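Local structure of leucine aminopeptidase 2 (Saccharomyces cerevisiae, 2XQ0) at residues A45-H58 and S107-T120. The protein preferentially cleaves di- and tripeptides as a zinc-dependent aminopeptidase of the M1 family and has low epoxide hydrolase activity in vitro. Numbering follows the deposited sequence.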
ATOM      1  N   ALA A  45      -9.844  16.024 -17.008  1.00 26.27           N
ATOM      2  CA  ALA A  45     -10.191  16.718 -15.782  1.00 26.13           C
ATOM      3  C   ALA A  45     -11.453  16.141 -15.156  1.00 26.62           C
ATOM      4  O   ALA A  45     -12.342  15.637 -15.841  1.00 35.64           O
ATOM      5  CB  ALA A  45     -10.379  18.217 -16.046  1.00 27.01           C
ATOM      6  N   ILE A  46     -11.513  16.207 -13.838  1.00 22.60           N
ATOM      7  CA  ILE A  46     -12.745  15.969 -13.116  1.00 23.02           C
ATOM      8  C   ILE A  46     -13.200  17.308 -12.543  1.00 27.93           C
ATOM      9  O   ILE A  46     -12.404  18.059 -11.980  1.00 30.27           O
ATOM     10  CB  ILE A  46     -12.542  14.900 -12.039  1.00 24.54           C
ATOM     11  CG1 ILE A  46     -12.334  13.535 -12.716  1.00 23.35           C
ATOM     12  CG2 ILE A  46     -13.752  14.823 -11.124  1.00 28.74           C
ATOM     13  CD1 ILE A  46     -12.117  12.399 -11.749  1.00 31.35           C
ATOM     14  N   SER A  47     -14.476  17.629 -12.722  1.00 23.63           N
ATOM     15  CA  SER A  47     -14.975  18.937 -12.332  1.00 29.28           C
ATOM     16  C   SER A  47     -16.301  18.712 -11.641  1.00 33.35           C
ATOM     17  O   SER A  47     -16.872  17.637 -11.725  1.00 29.62           O
ATOM     18  CB  SER A  47     -15.171  19.840 -13.564  1.00 25.98           C
ATOM     19  OG  SER A  47     -16.076  19.237 -14.491  1.00 28.87           O
ATOM     20  N   GLY A  48     -16.798  19.729 -10.959  1.00 30.67           N
ATOM     21  CA  GLY A  48     -18.091  19.621 -10.325  1.00 29.63           C
ATOM     22  C   GLY A  48     -18.019  20.327  -9.007  1.00 34.06           C
ATOM     23  O   GLY A  48     -17.388  21.381  -8.886  1.00 32.86           O
ATOM     24  N   SER A  49     -18.653  19.754  -7.999  1.00 29.95           N
ATOM     25  CA  SER A  49     -18.683  20.438  -6.730  1.00 28.86           C
ATOM     26  C   SER A  49     -18.694  19.447  -5.579  1.00 28.61           C
ATOM     27  O   SER A  49     -19.121  18.311  -5.732  1.00 30.71           O
ATOM     28  CB  SER A  49     -19.901  21.350  -6.661  1.00 31.95           C
ATOM     29  OG  SER A  49     -21.071  20.599  -6.416  1.00 35.97           O
ATOM     30  N   VAL A  50     -18.193  19.890  -4.433  1.00 26.16           N
ATOM     31  CA  VAL A  50     -18.257  19.117  -3.214  1.00 23.26           C
ATOM     32  C   VAL A  50     -19.099  19.884  -2.221  1.00 30.47           C
ATOM     33  O   VAL A  50     -18.980  21.111  -2.091  1.00 27.15           O
ATOM     34  CB  VAL A  50     -16.859  18.795  -2.615  1.00 27.68           C
ATOM     35  CG1 VAL A  50     -16.003  20.057  -2.428  1.00 28.43           C
ATOM     36  CG2 VAL A  50     -17.006  18.052  -1.277  1.00 20.26           C
ATOM     37  N   THR A  51     -19.987  19.170  -1.546  1.00 26.78           N
ATOM     38  CA  THR A  51     -20.830  19.796  -0.537  1.00 29.39           C
ATOM     39  C   THR A  51     -20.575  19.126   0.808  1.00 28.15           C
ATOM     40  O   THR A  51     -20.669  17.911   0.923  1.00 29.27           O
ATOM     41  CB  THR A  51     -22.329  19.660  -0.890  1.00 34.14           C
ATOM     42  OG1 THR A  51     -22.561  20.142  -2.216  1.00 37.01           O
ATOM     43  CG2 THR A  51     -23.183  20.447   0.089  1.00 28.64           C
ATOM     44  N   PHE A  52     -20.237  19.926   1.808  1.00 21.36           N
ATOM     45  CA  PHE A  52     -20.046  19.455   3.175  1.00 24.41           C
ATOM     46  C   PHE A  52     -21.181  19.957   4.055  1.00 28.80           C
ATOM     47  O   PHE A  52     -21.567  21.139   3.989  1.00 32.27           O
ATOM     48  CB  PHE A  52     -18.754  20.012   3.766  1.00 29.33           C
ATOM     49  CG  PHE A  52     -17.514  19.622   3.013  1.00 33.22           C
ATOM     50  CD1 PHE A  52     -16.948  18.370   3.184  1.00 27.98           C
ATOM     51  CD2 PHE A  52     -16.894  20.520   2.160  1.00 29.89           C
ATOM     52  CE1 PHE A  52     -15.796  18.023   2.516  1.00 25.78           C
ATOM     53  CE2 PHE A  52     -15.750  20.172   1.477  1.00 26.20           C
ATOM     54  CZ  PHE A  52     -15.202  18.921   1.655  1.00 34.90           C
ATOM     55  N   GLN A  53     -21.693  19.078   4.904  1.00 26.03           N
ATOM     56  CA  GLN A  53     -22.533  19.505   6.008  1.00 31.31           C
ATOM     57  C   GLN A  53     -21.568  19.612   7.181  1.00 37.83           C
ATOM     58  O   GLN A  53     -20.925  18.627   7.556  1.00 37.09           O
ATOM     59  CB  GLN A  53     -23.619  18.475   6.318  1.00 34.07           C
ATOM     60  CG  GLN A  53     -24.457  18.047   5.136  1.00 49.49           C
ATOM     61  CD  GLN A  53     -25.288  19.171   4.591  1.00 60.54           C
ATOM     62  OE1 GLN A  53     -25.681  20.081   5.327  1.00 62.70           O
ATOM     63  NE2 GLN A  53     -25.566  19.124   3.292  1.00 60.75           N
ATOM     64  N   LEU A  54     -21.442  20.811   7.739  1.00 35.71           N
ATOM     65  CA  LEU A  54     -20.457  21.058   8.791  1.00 34.25           C
ATOM     66  C   LEU A  54     -21.086  21.570  10.076  1.00 34.96           C
ATOM     67  O   LEU A  54     -22.203  22.095  10.071  1.00 41.19           O
ATOM     68  CB  LEU A  54     -19.409  22.066   8.319  1.00 27.26           C
ATOM     69  CG  LEU A  54     -18.594  21.743   7.071  1.00 30.53           C
ATOM     70  CD1 LEU A  54     -17.589  22.866   6.809  1.00 32.78           C
ATOM     71  CD2 LEU A  54     -17.892  20.402   7.230  1.00 30.68           C
ATOM     72  N   LYS A  55     -20.352  21.422  11.177  1.00 33.16           N
ATOM     73  CA  LYS A  55     -20.754  22.012  12.446  1.00 36.98           C
ATOM     74  C   LYS A  55     -19.571  22.709  13.104  1.00 39.56           C
ATOM     75  O   LYS A  55     -18.525  22.097  13.335  1.00 35.54           O
ATOM     76  CB  LYS A  55     -21.347  20.959  13.384  1.00 42.78           C
ATOM     77  CG  LYS A  55     -21.830  21.505  14.727  1.00 47.00           C
ATOM     78  CD  LYS A  55     -22.676  20.478  15.481  1.00 56.89           C
ATOM     79  CE  LYS A  55     -21.912  19.172  15.712  1.00 68.19           C
ATOM     80  NZ  LYS A  55     -22.763  18.091  16.306  1.00 73.47           N
ATOM     81  N   LYS A  56     -19.738  23.997  13.390  1.00 34.65           N
ATOM     82  CA  LYS A  56     -18.732  24.762  14.114  1.00 41.52           C
ATOM     83  C   LYS A  56     -18.585  24.182  15.514  1.00 50.69           C
ATOM     84  O   LYS A  56     -19.577  23.956  16.208  1.00 53.25           O
ATOM     85  CB  LYS A  56     -19.140  26.235  14.230  1.00 44.94           C
ATOM     86  CG  LYS A  56     -19.464  26.926  12.915  1.00 45.05           C
ATOM     87  CD  LYS A  56     -19.793  28.403  13.138  1.00 44.29           C
ATOM     88  CE  LYS A  56     -20.385  29.047  11.892  1.00 43.47           C
ATOM     89  NZ  LYS A  56     -20.476  30.527  12.036  1.00 46.19           N
ATOM     90  N   LEU A  57     -17.345  23.939  15.924  1.00 45.72           N
ATOM     91  CA  LEU A  57     -17.067  23.484  17.274  1.00 39.62           C
ATOM     92  C   LEU A  57     -16.634  24.682  18.129  1.00 58.94           C
ATOM     93  O   LEU A  57     -16.036  25.639  17.624  1.00 56.04           O
ATOM     94  CB  LEU A  57     -15.996  22.390  17.263  1.00 41.81           C
ATOM     95  CG  LEU A  57     -16.239  21.162  16.364  1.00 37.20           C
ATOM     96  CD1 LEU A  57     -15.083  20.186  16.470  1.00 41.31           C
ATOM     97  CD2 LEU A  57     -17.543  20.464  16.711  1.00 41.41           C
ATOM     98  N   HIS A  58     -16.965  24.652  19.415  1.00 73.30           N
ATOM     99  CA  HIS A  58     -16.583  25.738  20.314  1.00 84.59           C
ATOM    100  C   HIS A  58     -15.908  25.181  21.562  1.00 86.11           C
ATOM    101  O   HIS A  58     -14.929  25.741  22.052  1.00 90.50           O
ATOM    102  CB  HIS A  58     -17.796  26.595  20.702  1.00 93.71           C
ATOM    103  CG  HIS A  58     -18.372  27.393  19.571  1.00 99.55           C
ATOM    104  ND1 HIS A  58     -19.583  27.088  18.986  1.00100.22           N
ATOM    105  CD2 HIS A  58     -17.910  28.492  18.926  1.00103.66           C
ATOM    106  CE1 HIS A  58     -19.839  27.961  18.027  1.00100.22           C
ATOM    107  NE2 HIS A  58     -18.840  28.822  17.968  1.00102.04           N
ATOM    108  N   SER A 107     -21.969  32.542   7.992  1.00 77.11           N
ATOM    109  CA  SER A 107     -23.163  31.731   8.207  1.00 71.56           C
ATOM    110  C   SER A 107     -23.745  32.007   9.583  1.00 75.13           C
ATOM    111  O   SER A 107     -23.016  32.256  10.545  1.00 67.94           O
ATOM    112  CB  SER A 107     -22.852  30.240   8.054  1.00 66.35           C
ATOM    113  OG  SER A 107     -21.991  29.785   9.082  1.00 59.22           O
ATOM    114  N   CYS A 108     -25.069  31.960   9.671  1.00 84.62           N
ATOM    115  CA  CYS A 108     -25.767  32.348  10.887  1.00 86.06           C
ATOM    116  C   CYS A 108     -25.635  31.307  11.995  1.00 80.63           C
ATOM    117  O   CYS A 108     -25.391  31.653  13.153  1.00 81.99           O
ATOM    118  CB  CYS A 108     -27.241  32.631  10.585  1.00 87.22           C
ATOM    119  SG  CYS A 108     -27.515  34.051   9.489  1.00 94.03           S
ATOM    120  N   ASN A 109     -25.778  30.035  11.640  1.00 63.91           N
ATOM    121  CA  ASN A 109     -25.835  28.978  12.646  1.00 65.35           C
ATOM    122  C   ASN A 109     -24.580  28.130  12.751  1.00 61.42           C
ATOM    123  O   ASN A 109     -23.725  28.157  11.866  1.00 61.28           O
ATOM    124  CB  ASN A 109     -27.040  28.078  12.396  1.00 70.68           C
ATOM    125  CG  ASN A 109     -28.338  28.849  12.395  1.00 77.74           C
ATOM    126  OD1 ASN A 109     -29.085  28.826  13.371  1.00 81.76           O
ATOM    127  ND2 ASN A 109     -28.608  29.555  11.302  1.00 77.07           N
ATOM    128  N   ASP A 110     -24.481  27.378  13.843  1.00 61.28           N
ATOM    129  CA  ASP A 110     -23.353  26.475  14.058  1.00 59.54           C
ATOM    130  C   ASP A 110     -23.324  25.386  12.997  1.00 48.82           C
ATOM    131  O   ASP A 110     -22.252  25.014  12.512  1.00 47.13           O
ATOM    132  CB  ASP A 110     -23.408  25.848  15.450  1.00 65.22           C
ATOM    133  CG  ASP A 110     -22.889  26.778  16.530  1.00 76.43           C
ATOM    134  OD1 ASP A 110     -22.657  27.975  16.236  1.00 81.66           O
ATOM    135  OD2 ASP A 110     -22.712  26.309  17.674  1.00 77.19           O
ATOM    136  N   ASN A 111     -24.506  24.880  12.644  1.00 45.27           N
ATOM    137  CA  ASN A 111     -24.657  23.918  11.558  1.00 51.62           C
ATOM    138  C   ASN A 111     -24.875  24.642  10.237  1.00 51.86           C
ATOM    139  O   ASN A 111     -25.712  25.547  10.149  1.00 41.89           O
ATOM    140  CB  ASN A 111     -25.830  22.967  11.820  1.00 52.10           C
ATOM    141  CG  ASN A 111     -25.515  21.930  12.869  1.00 53.55           C
ATOM    142  OD1 ASN A 111     -25.302  20.759  12.556  1.00 59.23           O
ATOM    143  ND2 ASN A 111     -25.484  22.353  14.126  1.00 54.17           N
ATOM    144  N   PHE A 112     -24.124  24.251   9.210  1.00 42.49           N
ATOM    145  CA  PHE A 112     -24.220  24.934   7.924  1.00 33.46           C
ATOM    146  C   PHE A 112     -23.767  24.041   6.774  1.00 40.70           C
ATOM    147  O   PHE A 112     -23.126  23.004   6.984  1.00 42.48           O
ATOM    148  CB  PHE A 112     -23.459  26.272   7.947  1.00 38.74           C
ATOM    149  CG  PHE A 112     -21.950  26.133   8.095  1.00 40.98           C
ATOM    150  CD1 PHE A 112     -21.123  26.188   6.982  1.00 34.71           C
ATOM    151  CD2 PHE A 112     -21.367  25.972   9.345  1.00 41.49           C
ATOM    152  CE1 PHE A 112     -19.739  26.085   7.104  1.00 34.27           C
ATOM    153  CE2 PHE A 112     -19.978  25.864   9.480  1.00 41.74           C
ATOM    154  CZ  PHE A 112     -19.160  25.916   8.353  1.00 29.30           C
ATOM    155  N   THR A 113     -24.136  24.434   5.561  1.00 36.54           N
ATOM    156  CA  THR A 113     -23.764  23.698   4.369  1.00 33.67           C
ATOM    157  C   THR A 113     -22.755  24.509   3.574  1.00 34.26           C
ATOM    158  O   THR A 113     -22.930  25.726   3.381  1.00 36.28           O
ATOM    159  CB  THR A 113     -24.994  23.414   3.506  1.00 38.93           C
ATOM    160  OG1 THR A 113     -25.898  22.578   4.239  1.00 40.95           O
ATOM    161  CG2 THR A 113     -24.601  22.712   2.219  1.00 34.21           C
ATOM    162  N   LEU A 114     -21.695  23.832   3.132  1.00 31.35           N
ATOM    163  CA  LEU A 114     -20.619  24.452   2.359  1.00 26.29           C
ATOM    164  C   LEU A 114     -20.490  23.793   0.990  1.00 35.53           C
ATOM    165  O   LEU A 114     -20.241  22.589   0.900  1.00 34.31           O
ATOM    166  CB  LEU A 114     -19.302  24.332   3.115  1.00 28.39           C
ATOM    167  CG  LEU A 114     -18.054  24.666   2.299  1.00 29.63           C
ATOM    168  CD1 LEU A 114     -18.098  26.106   1.820  1.00 32.70           C
ATOM    169  CD2 LEU A 114     -16.802  24.402   3.103  1.00 30.25           C
ATOM    170  N   ASN A 115     -20.677  24.574  -0.073  1.00 34.89           N
ATOM    171  CA  ASN A 115     -20.520  24.060  -1.427  1.00 30.76           C
ATOM    172  C   ASN A 115     -19.375  24.756  -2.158  1.00 33.77           C
ATOM    173  O   ASN A 115     -19.292  25.985  -2.196  1.00 30.16           O
ATOM    174  CB  ASN A 115     -21.820  24.200  -2.227  1.00 38.11           C
ATOM    175  CG  ASN A 115     -21.712  23.614  -3.632  1.00 35.75           C
ATOM    176  OD1 ASN A 115     -21.396  24.317  -4.591  1.00 47.79           O
ATOM    177  ND2 ASN A 115     -21.977  22.329  -3.755  1.00 32.33           N
ATOM    178  N   ILE A 116     -18.483  23.965  -2.737  1.00 27.74           N
ATOM    179  CA  ILE A 116     -17.372  24.511  -3.509  1.00 25.59           C
ATOM    180  C   ILE A 116     -17.351  23.897  -4.902  1.00 23.84           C
ATOM    181  O   ILE A 116     -17.242  22.676  -5.046  1.00 21.74           O
ATOM    182  CB  ILE A 116     -16.038  24.184  -2.844  1.00 26.98           C
ATOM    183  CG1 ILE A 116     -16.056  24.603  -1.367  1.00 32.60           C
ATOM    184  CG2 ILE A 116     -14.885  24.820  -3.617  1.00 23.76           C
ATOM    185  CD1 ILE A 116     -15.001  23.924  -0.538  1.00 27.08           C
ATOM    186  N   GLN A 117     -17.433  24.739  -5.921  1.00 25.12           N
ATOM    187  CA  GLN A 117     -17.291  24.283  -7.295  1.00 30.38           C
ATOM    188  C   GLN A 117     -15.840  24.376  -7.689  1.00 31.72           C
ATOM    189  O   GLN A 117     -15.172  25.367  -7.404  1.00 29.65           O
ATOM    190  CB  GLN A 117     -18.114  25.138  -8.254  1.00 32.61           C
ATOM    191  CG  GLN A 117     -19.604  24.996  -8.092  1.00 45.13           C
ATOM    192  CD  GLN A 117     -20.347  26.027  -8.901  1.00 52.52           C
ATOM    193  OE1 GLN A 117     -20.125  26.161 -10.107  1.00 56.04           O
ATOM    194  NE2 GLN A 117     -21.222  26.778  -8.244  1.00 51.43           N
ATOM    195  N   PHE A 118     -15.356  23.351  -8.370  1.00 25.49           N
ATOM    196  CA  PHE A 118     -13.951  23.306  -8.705  1.00 20.75           C
ATOM    197  C   PHE A 118     -13.747  22.395  -9.898  1.00 24.41           C
ATOM    198  O   PHE A 118     -14.667  21.672 -10.302  1.00 26.58           O
ATOM    199  CB  PHE A 118     -13.161  22.756  -7.506  1.00 22.65           C
ATOM    200  CG  PHE A 118     -13.437  21.310  -7.231  1.00 23.86           C
ATOM    201  CD1 PHE A 118     -14.555  20.929  -6.503  1.00 19.83           C
ATOM    202  CD2 PHE A 118     -12.601  20.331  -7.725  1.00 25.49           C
ATOM    203  CE1 PHE A 118     -14.816  19.595  -6.266  1.00 20.67           C
ATOM    204  CE2 PHE A 118     -12.862  19.012  -7.499  1.00 25.16           C
ATOM    205  CZ  PHE A 118     -13.978  18.637  -6.772  1.00 26.02           C
ATOM    206  N   ARG A 119     -12.534  22.420 -10.441  1.00 26.08           N
ATOM    207  CA  ARG A 119     -12.090  21.398 -11.373  1.00 31.31           C
ATOM    208  C   ARG A 119     -10.631  21.029 -11.086  1.00 31.60           C
ATOM    209  O   ARG A 119      -9.864  21.841 -10.562  1.00 28.26           O
ATOM    210  CB  ARG A 119     -12.255  21.877 -12.821  1.00 27.01           C
ATOM    211  CG  ARG A 119     -11.482  23.144 -13.142  1.00 28.63           C
ATOM    212  CD  ARG A 119     -11.813  23.678 -14.549  1.00 35.58           C
ATOM    213  NE  ARG A 119     -11.425  22.707 -15.566  1.00 39.37           N
ATOM    214  CZ  ARG A 119     -12.278  21.962 -16.264  1.00 46.71           C
ATOM    215  NH1 ARG A 119     -13.588  22.090 -16.079  1.00 53.15           N
ATOM    216  NH2 ARG A 119     -11.816  21.101 -17.166  1.00 38.61           N
ATOM    217  N   THR A 120     -10.254  19.799 -11.423  1.00 25.98           N
ATOM    218  CA  THR A 120      -8.858  19.408 -11.373  1.00 26.23           C
ATOM    219  C   THR A 120      -8.051  20.078 -12.491  1.00 32.83           C
ATOM    220  O   THR A 120      -8.610  20.569 -13.474  1.00 25.67           O
ATOM    221  CB  THR A 120      -8.680  17.876 -11.404  1.00 26.08           C
ATOM    222  OG1 THR A 120      -9.214  17.322 -12.631  1.00 25.75           O
ATOM    223  CG2 THR A 120      -9.379  17.259 -10.215  1.00 20.60           C
TER
HETATM  224  O   HOH W   1     -25.523  20.973   8.462  1.00 42.71           O
HETATM  225  O   HOH W   2     -24.940  18.368  14.390  1.00 52.36           O
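Phe-52 and Leu-114, their side chains side by side, form a hydrogen-bonded pair in the antiparallel ladder that joins strands 45-56 and 111-120, neighbours within the large mixed sheet of the M1 N-terminal domain. Strand 28-40 continues the sheet beyond 45-56, and strand 74-81 does so beyond 111-120. One face of the ladder is apolar: Val-50, Phe-52, Leu-54, Phe-112, Leu-114, Ile-116 and Phe-118 lie on it, with Leu-67 and Leu-69 of strand 66-69 packed against several of them. Leu-54 sets its CB over one face of the Phe-112 ring, 4.1 Å from the centroid, a CH-pi contact, while its CD1 reaches both Phe-112 CZ and Leu-114 CD2. The other face is polar. Asn-115 carries CG anti to its own N (chi1 -177°), which swings the amide across to Thr-51: CB stays 4.1 Å from Thr-51 OG1, CG comes closer, and ND2 donates to OG1 at 2.7 Å, with OG1 almost in the amide plane. Asn-115 ND2 also gives a weak second bond of 3.3 Å to Ser-49 OG, and OD1 lies beside Ser-49 CB. Replacing this asparagine with a leucine would probably leave the Thr-51 and Ser-49 hydroxyls without their shared donor. Further along, Thr-113 OG1 donates to Gln-53 OE1 at 2.7 Å, tilted from the carbonyl plane; the bend of the glutamine chain at chi2 (-66°) turns OE1 toward this hydroxyl. Between these two polar pairs the methyls of Thr-51 and Thr-113 are pressed tightly together, CG2 to CG2 at 3.4 Å.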